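Local coordinates for protein toll (Drosophila melanogaster, PDB 4LXR) that serves as the cell-surface receptor for cleaved spaetzle, switching on the Toll pathway that sets embryonic dorsal-ventral polarity and induces the antifungal peptide drosomycin, at residues L294-L299 / I317-L322; T245-S250 / K266-V271. One frame throughout, in Å; residues are numbered along the deposited sequence.

How the contacts relate
Both contacts join consecutive leucine-rich repeats through parallel strand pairs on the extracellular solenoid, contact 2 joining LRR 5 to LRR 6 and contact 1 LRR 7 to LRR 8, two repeats further on. They adjoin, because strand 270-273 of contact 2 lies beside strand 296-299 of contact 1, and the Q295 amide meets the N269 amide between them. In each, one strand face sends leucine, isoleucine or valine into the buried interior while the other carries mostly polar side chains, several of them partly exposed. Contact 1 has the longer ladder and the larger buried surface, and its polar face holds an arginine, a serine and a sugar; that of contact 2 sets two acids side by side.

Contact 1: L294-L299 / I317-L322; sequences LQILRL and ITNISL. With NAG (2-acetamido-2-deoxy-beta-D-glucopyranose), chain D.
R298 and S321 meet on the polar face of two parallel strands, 296-299 of LRR 7 and 319-321 of LRR 8, whose axes run 4.8 Å apart. The tight part is the backbone ladder and the apolar face behind it. The carbonyl O of Q295 takes two amides, N of N319 almost straight on and N of T318 on a lone pair, at 2.8 Å for the latter. L297 N to N319 O, S321 N to L297 O and L299 N to S321 O continue the ladder. Behind it, I317 CD1 packs on L297 CD1 at 4.0 Å and also reaches L294 CD2, while L322 CD2 lies against L299 CB.

The other face is looser and wetter. R298 bends at its second torsion (chi2 -64°), which turns the guanidinium back along the strand, with I296 CG2 above one face, displaced toward its rim. NH1 donates to S321 OG at 2.8 Å, somewhat out of the guanidinium plane, and NH2 to the acetamide O7 of the NAG at 3.0 Å. That sugar is attached through N319 ND2, and a water joins this atom to R298 NH1. An alanine in place of R298 would lack both donors and is likely to leave S321 OG and the acetamide O7 without their arginine partner, the sugar, still bonded to N319 and to D367, having one anchor fewer. A58 of a spaetzle C-106 chain also packs on R298.

On the flanks, strand 270-273 pairs with 296-299, I296 touching E270 and L297 touching V271, while N319 and I320 pack against strand 343-345.

Contact 2: T245-S250 / K266-V271; sequences TDINLS and KHLNEV
The parallel step from LRR 5 to LRR 6 in the leucine-rich-repeat solenoid brings 245-250 against 266-271. T245 O accepts two amides, from N269 N on a lone pair at 2.7 Å and from E270 N nearly straight on, and I247 N reaches E270 O at 3.2 Å. On the interior face the side chains of I247 and L268 cross at a slant, CD1 of I247 meeting CD2 of L268 at 3.6 Å, with F262 touching both side chains.

The opposite, polar face is acidic. The side chains of D246 and E270 cross with their carboxylate planes 37° apart, OD2 of D246 lying 3.9 Å from OE2 of E270. A water links D246 OD1 (2.6 Å) to N269 OD1. N269, its CG swung away from the backbone N (chi1 175°), sends its amide on to the next repeat, where ND2 bonds to Q295 OE1 and E293 O.

Q62 of a spaetzle C-106 chain packs on D246 and N248. Two acids this close would be expected to repel; the salt bridge from E270 OE1 to R272 NE probably eases this, and the water donating to D246 OD1 may add a little.

Contact 1: L294-L299 / I317-L322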
ATOM      1  N   LEU A 294     -25.693  -6.978 -23.644  1.00 22.79           N
ATOM      2  CA  LEU A 294     -24.297  -6.595 -23.433  1.00 28.26           C
ATOM      3  C   LEU A 294     -24.083  -5.958 -22.053  1.00 29.82           C
ATOM      4  O   LEU A 294     -24.762  -4.996 -21.714  1.00 28.80           O
ATOM      5  CB  LEU A 294     -23.859  -5.634 -24.527  1.00 23.14           C
ATOM      6  CG  LEU A 294     -22.420  -5.119 -24.501  1.00 22.30           C
ATOM      7  CD1 LEU A 294     -21.391  -6.277 -24.558  1.00 22.43           C
ATOM      8  CD2 LEU A 294     -22.242  -4.182 -25.681  1.00 23.75           C
ATOM      9  N   GLN A 295     -23.159  -6.508 -21.265  1.00 24.10           N
ATOM     10  CA  GLN A 295     -22.903  -6.009 -19.916  1.00 25.69           C
ATOM     11  C   GLN A 295     -21.490  -5.480 -19.683  1.00 27.61           C
ATOM     12  O   GLN A 295     -21.302  -4.563 -18.891  1.00 27.61           O
ATOM     13  CB  GLN A 295     -23.190  -7.078 -18.864  1.00 21.52           C
ATOM     14  CG  GLN A 295     -24.631  -7.507 -18.771  1.00 32.76           C
ATOM     15  CD  GLN A 295     -24.841  -8.563 -17.704  1.00 32.00           C
ATOM     16  OE1 GLN A 295     -24.211  -9.618 -17.737  1.00 33.71           O
ATOM     17  NE2 GLN A 295     -25.719  -8.279 -16.747  1.00 34.35           N
ATOM     18  N   ILE A 296     -20.496  -6.074 -20.337  1.00 28.96           N
ATOM     19  CA  ILE A 296     -19.100  -5.777 -20.007  1.00 25.53           C
ATOM     20  C   ILE A 296     -18.261  -5.407 -21.227  1.00 31.65           C
ATOM     21  O   ILE A 296     -18.273  -6.115 -22.251  1.00 30.81           O
ATOM     22  CB  ILE A 296     -18.432  -6.983 -19.329  1.00 26.85           C
ATOM     23  CG1 ILE A 296     -19.134  -7.296 -18.008  1.00 33.14           C
ATOM     24  CG2 ILE A 296     -16.923  -6.718 -19.118  1.00 18.82           C
ATOM     25  CD1 ILE A 296     -18.800  -8.657 -17.456  1.00 41.89           C
ATOM     26  N   LEU A 297     -17.537  -4.300 -21.123  1.00 24.94           N
ATOM     27  CA  LEU A 297     -16.600  -3.912 -22.168  1.00 16.84           C
ATOM     28  C   LEU A 297     -15.231  -3.593 -21.597  1.00 25.19           C
ATOM     29  O   LEU A 297     -15.130  -2.902 -20.589  1.00 26.16           O
ATOM     30  CB  LEU A 297     -17.142  -2.734 -22.961  1.00 19.30           C
ATOM     31  CG  LEU A 297     -18.400  -3.100 -23.756  1.00 29.22           C
ATOM     32  CD1 LEU A 297     -19.138  -1.880 -24.179  1.00 36.04           C
ATOM     33  CD2 LEU A 297     -18.056  -3.943 -24.982  1.00 23.62           C
ATOM     34  N   ARG A 298     -14.189  -4.132 -22.232  1.00 21.60           N
ATOM     35  CA  ARG A 298     -12.805  -3.826 -21.888  1.00 22.73           C
ATOM     36  C   ARG A 298     -12.125  -3.381 -23.156  1.00 25.19           C
ATOM     37  O   ARG A 298     -11.959  -4.168 -24.088  1.00 26.17           O
ATOM     38  CB  ARG A 298     -12.058  -5.053 -21.352  1.00 19.39           C
ATOM     39  CG  ARG A 298     -12.811  -5.894 -20.342  1.00 20.05           C
ATOM     40  CD  ARG A 298     -13.117  -5.136 -19.058  1.00 21.34           C
ATOM     41  NE  ARG A 298     -13.644  -6.056 -18.050  1.00 29.00           N
ATOM     42  CZ  ARG A 298     -14.140  -5.680 -16.876  1.00 30.12           C
ATOM     43  NH1 ARG A 298     -14.179  -4.390 -16.539  1.00 35.45           N
ATOM     44  NH2 ARG A 298     -14.592  -6.595 -16.040  1.00 26.94           N
ATOM     45  N   LEU A 299     -11.710  -2.123 -23.183  1.00 21.72           N
ATOM     46  CA  LEU A 299     -11.234  -1.501 -24.404  1.00 23.23           C
ATOM     47  C   LEU A 299      -9.983  -0.703 -24.083  1.00 24.70           C
ATOM     48  O   LEU A 299     -10.024   0.291 -23.342  1.00 27.21           O
ATOM     49  CB  LEU A 299     -12.328  -0.594 -24.983  1.00 23.60           C
ATOM     50  CG  LEU A 299     -13.704  -1.247 -25.228  1.00 30.11           C
ATOM     51  CD1 LEU A 299     -14.776  -0.182 -25.491  1.00 26.48           C
ATOM     52  CD2 LEU A 299     -13.648  -2.274 -26.396  1.00 24.48           C
ATOM     53  N   ILE A 317     -25.605  -2.483 -20.176  1.00 23.66           N
ATOM     54  CA  ILE A 317     -24.184  -2.398 -19.850  1.00 25.77           C
ATOM     55  C   ILE A 317     -23.952  -2.009 -18.379  1.00 33.98           C
ATOM     56  O   ILE A 317     -24.528  -1.036 -17.882  1.00 27.14           O
ATOM     57  CB  ILE A 317     -23.460  -1.408 -20.774  1.00 25.35           C
ATOM     58  CG1 ILE A 317     -23.581  -1.885 -22.234  1.00 29.21           C
ATOM     59  CG2 ILE A 317     -22.017  -1.286 -20.376  1.00 20.53           C
ATOM     60  CD1 ILE A 317     -22.898  -0.992 -23.237  1.00 22.04           C
ATOM     61  N   THR A 318     -23.121  -2.780 -17.684  1.00 26.82           N
ATOM     62  CA  THR A 318     -22.863  -2.544 -16.268  1.00 26.50           C
ATOM     63  C   THR A 318     -21.397  -2.188 -15.998  1.00 29.39           C
ATOM     64  O   THR A 318     -21.086  -1.548 -15.000  1.00 26.25           O
ATOM     65  CB  THR A 318     -23.243  -3.780 -15.424  1.00 27.99           C
ATOM     66  OG1 THR A 318     -22.500  -4.924 -15.886  1.00 31.86           O
ATOM     67  CG2 THR A 318     -24.763  -4.059 -15.518  1.00 27.23           C
ATOM     68  N   ASN A 319     -20.493  -2.612 -16.878  1.00 25.36           N
ATOM     69  CA  ASN A 319     -19.072  -2.406 -16.623  1.00 23.33           C
ATOM     70  C   ASN A 319     -18.346  -1.987 -17.870  1.00 29.67           C
ATOM     71  O   ASN A 319     -18.384  -2.695 -18.872  1.00 29.44           O
ATOM     72  CB  ASN A 319     -18.442  -3.689 -16.079  1.00 19.43           C
ATOM     73  CG  ASN A 319     -19.042  -4.117 -14.754  1.00 27.08           C
ATOM     74  OD1 ASN A 319     -20.123  -4.706 -14.708  1.00 31.24           O
ATOM     75  ND2 ASN A 319     -18.329  -3.825 -13.673  1.00 27.60           N
ATOM     76  N   ILE A 320     -17.693  -0.830 -17.813  1.00 32.82           N
ATOM     77  CA  ILE A 320     -16.911  -0.335 -18.938  1.00 25.71           C
ATOM     78  C   ILE A 320     -15.512   0.017 -18.453  1.00 30.41           C
ATOM     79  O   ILE A 320     -15.348   0.812 -17.531  1.00 28.83           O
ATOM     80  CB  ILE A 320     -17.532   0.931 -19.552  1.00 27.85           C
ATOM     81  CG1 ILE A 320     -18.968   0.678 -19.993  1.00 23.25           C
ATOM     82  CG2 ILE A 320     -16.681   1.453 -20.710  1.00 18.34           C
ATOM     83  CD1 ILE A 320     -19.598   1.883 -20.695  1.00 20.08           C
ATOM     84  N   SER A 321     -14.512  -0.598 -19.068  1.00 26.87           N
ATOM     85  CA  SER A 321     -13.126  -0.243 -18.833  1.00 16.63           C
ATOM     86  C   SER A 321     -12.591   0.439 -20.080  1.00 20.91           C
ATOM     87  O   SER A 321     -12.494  -0.180 -21.138  1.00 19.99           O
ATOM     88  CB  SER A 321     -12.313  -1.491 -18.511  1.00 17.55           C
ATOM     89  OG  SER A 321     -12.797  -2.108 -17.324  1.00 25.16           O
ATOM     90  N   LEU A 322     -12.267   1.722 -19.950  1.00 20.08           N
ATOM     91  CA  LEU A 322     -11.745   2.519 -21.050  1.00 25.04           C
ATOM     92  C   LEU A 322     -10.420   3.133 -20.630  1.00 21.95           C
ATOM     93  O   LEU A 322      -9.916   4.072 -21.245  1.00 21.84           O
ATOM     94  CB  LEU A 322     -12.746   3.595 -21.476  1.00 22.60           C
ATOM     95  CG  LEU A 322     -13.666   3.091 -22.594  1.00 27.37           C
ATOM     96  CD1 LEU A 322     -14.896   3.955 -22.709  1.00 19.29           C
ATOM     97  CD2 LEU A 322     -12.884   3.060 -23.900  1.00 21.82           C
TER
HETATM   98  C1  NAG D   1     -18.786  -4.286 -12.381  1.00 24.08           C
HETATM   99  C2  NAG D   1     -18.009  -5.460 -11.760  1.00 27.81           C
HETATM  100  C3  NAG D   1     -18.530  -5.761 -10.358  1.00 30.42           C
HETATM  101  C4  NAG D   1     -18.569  -4.501  -9.500  1.00 31.31           C
HETATM  102  C5  NAG D   1     -19.323  -3.387 -10.225  1.00 24.32           C
HETATM  103  C6  NAG D   1     -19.318  -2.065  -9.480  1.00 22.74           C
HETATM  104  C7  NAG D   1     -17.050  -7.095 -13.317  1.00 35.81           C
HETATM  105  C8  NAG D   1     -17.292  -8.357 -14.096  1.00 26.28           C
HETATM  106  N2  NAG D   1     -18.077  -6.653 -12.588  1.00 32.13           N
HETATM  107  O3  NAG D   1     -17.695  -6.741  -9.753  1.00 31.36           O
HETATM  108  O4  NAG D   1     -19.252  -4.796  -8.287  1.00 32.79           O
HETATM  109  O5  NAG D   1     -18.718  -3.148 -11.501  1.00 24.11           O
HETATM  110  O6  NAG D   1     -18.003  -1.641  -9.139  1.00 21.73           O
HETATM  111  O7  NAG D   1     -15.976  -6.500 -13.354  1.00 37.36           O
HETATM  112  O   HOH W   1     -15.451  -3.237 -13.922  1.00 26.10           O

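Contact 2: T245-S250 / K266-V271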
ATOM      1  N   THR A 245     -21.680 -15.153 -26.826  1.00 20.71           N
ATOM      2  CA  THR A 245     -21.840 -14.180 -25.747  1.00 24.39           C
ATOM      3  C   THR A 245     -20.522 -13.518 -25.321  1.00 26.23           C
ATOM      4  O   THR A 245     -20.530 -12.451 -24.701  1.00 27.77           O
ATOM      5  CB  THR A 245     -22.472 -14.824 -24.514  1.00 21.99           C
ATOM      6  OG1 THR A 245     -21.532 -15.735 -23.927  1.00 20.93           O
ATOM      7  CG2 THR A 245     -23.778 -15.572 -24.895  1.00 23.63           C
ATOM      8  N   ASP A 246     -19.393 -14.156 -25.606  1.00 25.80           N
ATOM      9  CA  ASP A 246     -18.094 -13.585 -25.227  1.00 22.78           C
ATOM     10  C   ASP A 246     -17.133 -13.643 -26.406  1.00 23.77           C
ATOM     11  O   ASP A 246     -16.911 -14.705 -26.995  1.00 22.32           O
ATOM     12  CB  ASP A 246     -17.449 -14.316 -24.032  1.00 24.30           C
ATOM     13  CG  ASP A 246     -18.212 -14.118 -22.714  1.00 45.76           C
ATOM     14  OD1 ASP A 246     -19.443 -14.337 -22.678  1.00 50.13           O
ATOM     15  OD2 ASP A 246     -17.573 -13.745 -21.698  1.00 56.54           O
ATOM     16  N   ILE A 247     -16.553 -12.493 -26.732  1.00 18.14           N
ATOM     17  CA  ILE A 247     -15.573 -12.400 -27.781  1.00 19.57           C
ATOM     18  C   ILE A 247     -14.320 -11.708 -27.275  1.00 24.75           C
ATOM     19  O   ILE A 247     -14.392 -10.621 -26.684  1.00 24.61           O
ATOM     20  CB  ILE A 247     -16.140 -11.647 -28.996  1.00 21.63           C
ATOM     21  CG1 ILE A 247     -17.240 -12.480 -29.664  1.00 21.17           C
ATOM     22  CG2 ILE A 247     -15.044 -11.360 -29.979  1.00 17.02           C
ATOM     23  CD1 ILE A 247     -17.964 -11.764 -30.831  1.00 18.73           C
ATOM     24  N   ASN A 248     -13.169 -12.343 -27.489  1.00 20.58           N
ATOM     25  CA  ASN A 248     -11.906 -11.719 -27.134  1.00 16.42           C
ATOM     26  C   ASN A 248     -11.027 -11.451 -28.355  1.00 20.34           C
ATOM     27  O   ASN A 248     -10.553 -12.384 -28.998  1.00 20.39           O
ATOM     28  CB  ASN A 248     -11.146 -12.523 -26.071  1.00 16.99           C
ATOM     29  CG  ASN A 248      -9.974 -11.733 -25.466  1.00 20.90           C
ATOM     30  OD1 ASN A 248      -9.710 -10.604 -25.860  1.00 24.82           O
ATOM     31  ND2 ASN A 248      -9.293 -12.322 -24.495  1.00 15.42           N
ATOM     32  N   LEU A 249     -10.803 -10.164 -28.637  1.00 20.40           N
ATOM     33  CA  LEU A 249     -10.024  -9.722 -29.776  1.00 17.03           C
ATOM     34  C   LEU A 249      -8.709  -9.068 -29.357  1.00 23.69           C
ATOM     35  O   LEU A 249      -8.074  -8.397 -30.179  1.00 23.12           O
ATOM     36  CB  LEU A 249     -10.811  -8.689 -30.575  1.00 16.80           C
ATOM     37  CG  LEU A 249     -12.193  -9.088 -31.107  1.00 37.28           C
ATOM     38  CD1 LEU A 249     -12.837  -7.924 -31.873  1.00 30.09           C
ATOM     39  CD2 LEU A 249     -12.090 -10.320 -31.995  1.00 27.15           C
ATOM     40  N   SER A 250      -8.307  -9.259 -28.097  1.00 19.72           N
ATOM     41  CA  SER A 250      -7.178  -8.525 -27.520  1.00 21.34           C
ATOM     42  C   SER A 250      -5.831  -8.845 -28.177  1.00 29.69           C
ATOM     43  O   SER A 250      -5.690  -9.818 -28.914  1.00 30.15           O
ATOM     44  CB  SER A 250      -7.068  -8.773 -26.002  1.00 17.60           C
ATOM     45  OG  SER A 250      -8.239  -8.379 -25.311  1.00 18.55           O
ATOM     46  N   LYS A 266     -26.260 -10.764 -31.513  1.00 31.94           N
ATOM     47  CA  LYS A 266     -27.178 -10.017 -30.645  1.00 30.40           C
ATOM     48  C   LYS A 266     -27.379 -10.646 -29.264  1.00 33.27           C
ATOM     49  O   LYS A 266     -28.333 -10.327 -28.552  1.00 31.65           O
ATOM     50  CB  LYS A 266     -28.542  -9.874 -31.337  1.00 32.48           C
ATOM     51  CG  LYS A 266     -28.540  -8.891 -32.490  1.00 38.19           C
ATOM     52  CD  LYS A 266     -28.013  -7.522 -32.032  1.00 38.11           C
ATOM     53  CE  LYS A 266     -28.240  -6.475 -33.115  1.00 44.97           C
ATOM     54  NZ  LYS A 266     -27.367  -5.297 -32.908  1.00 52.25           N
ATOM     55  N   HIS A 267     -26.492 -11.556 -28.898  1.00 33.46           N
ATOM     56  CA  HIS A 267     -26.522 -12.144 -27.577  1.00 34.30           C
ATOM     57  C   HIS A 267     -25.235 -11.834 -26.843  1.00 30.01           C
ATOM     58  O   HIS A 267     -24.973 -12.398 -25.780  1.00 32.10           O
ATOM     59  CB  HIS A 267     -26.767 -13.654 -27.667  1.00 33.97           C
ATOM     60  CG  HIS A 267     -28.165 -13.991 -28.073  1.00 37.34           C
ATOM     61  ND1 HIS A 267     -29.247 -13.728 -27.263  1.00 35.90           N
ATOM     62  CD2 HIS A 267     -28.667 -14.523 -29.214  1.00 26.20           C
ATOM     63  CE1 HIS A 267     -30.356 -14.101 -27.877  1.00 38.31           C
ATOM     64  NE2 HIS A 267     -30.032 -14.586 -29.062  1.00 38.44           N
ATOM     65  N   LEU A 268     -24.433 -10.942 -27.423  1.00 22.00           N
ATOM     66  CA  LEU A 268     -23.153 -10.561 -26.820  1.00 32.08           C
ATOM     67  C   LEU A 268     -23.367 -10.089 -25.392  1.00 32.53           C
ATOM     68  O   LEU A 268     -24.264  -9.292 -25.113  1.00 23.61           O
ATOM     69  CB  LEU A 268     -22.463  -9.447 -27.610  1.00 29.96           C
ATOM     70  CG  LEU A 268     -21.673  -9.798 -28.871  1.00 33.61           C
ATOM     71  CD1 LEU A 268     -21.111  -8.528 -29.510  1.00 30.46           C
ATOM     72  CD2 LEU A 268     -20.562 -10.778 -28.536  1.00 38.80           C
ATOM     73  N   ASN A 269     -22.549 -10.609 -24.492  1.00 26.48           N
ATOM     74  CA  ASN A 269     -22.581 -10.218 -23.100  1.00 21.26           C
ATOM     75  C   ASN A 269     -21.286  -9.500 -22.681  1.00 25.61           C
ATOM     76  O   ASN A 269     -21.296  -8.649 -21.799  1.00 22.70           O
ATOM     77  CB  ASN A 269     -22.839 -11.460 -22.222  1.00 27.57           C
ATOM     78  CG  ASN A 269     -22.760 -11.154 -20.742  1.00 38.14           C
ATOM     79  OD1 ASN A 269     -21.772 -11.486 -20.086  1.00 45.99           O
ATOM     80  ND2 ASN A 269     -23.796 -10.498 -20.207  1.00 38.10           N
ATOM     81  N   GLU A 270     -20.175  -9.849 -23.322  1.00 24.33           N
ATOM     82  CA  GLU A 270     -18.878  -9.269 -22.973  1.00 28.27           C
ATOM     83  C   GLU A 270     -17.982  -9.252 -24.201  1.00 26.40           C
ATOM     84  O   GLU A 270     -17.873 -10.259 -24.906  1.00 32.50           O
ATOM     85  CB  GLU A 270     -18.195 -10.049 -21.825  1.00 16.26           C
ATOM     86  CG  GLU A 270     -16.703  -9.695 -21.612  1.00 22.68           C
ATOM     87  CD  GLU A 270     -16.175  -9.997 -20.195  1.00 32.70           C
ATOM     88  OE1 GLU A 270     -15.038  -9.576 -19.875  1.00 37.49           O
ATOM     89  OE2 GLU A 270     -16.886 -10.644 -19.398  1.00 34.82           O
ATOM     90  N   VAL A 271     -17.374  -8.098 -24.478  1.00 21.57           N
ATOM     91  CA  VAL A 271     -16.339  -7.993 -25.509  1.00 19.71           C
ATOM     92  C   VAL A 271     -15.065  -7.396 -24.906  1.00 23.92           C
ATOM     93  O   VAL A 271     -15.130  -6.415 -24.154  1.00 21.16           O
ATOM     94  CB  VAL A 271     -16.804  -7.153 -26.733  1.00 24.35           C
ATOM     95  CG1 VAL A 271     -15.682  -7.038 -27.752  1.00 17.43           C
ATOM     96  CG2 VAL A 271     -18.063  -7.779 -27.384  1.00 24.75           C
TER
HETATM   97  O   HOH W   2     -20.520 -14.145 -20.296  1.00 47.42           O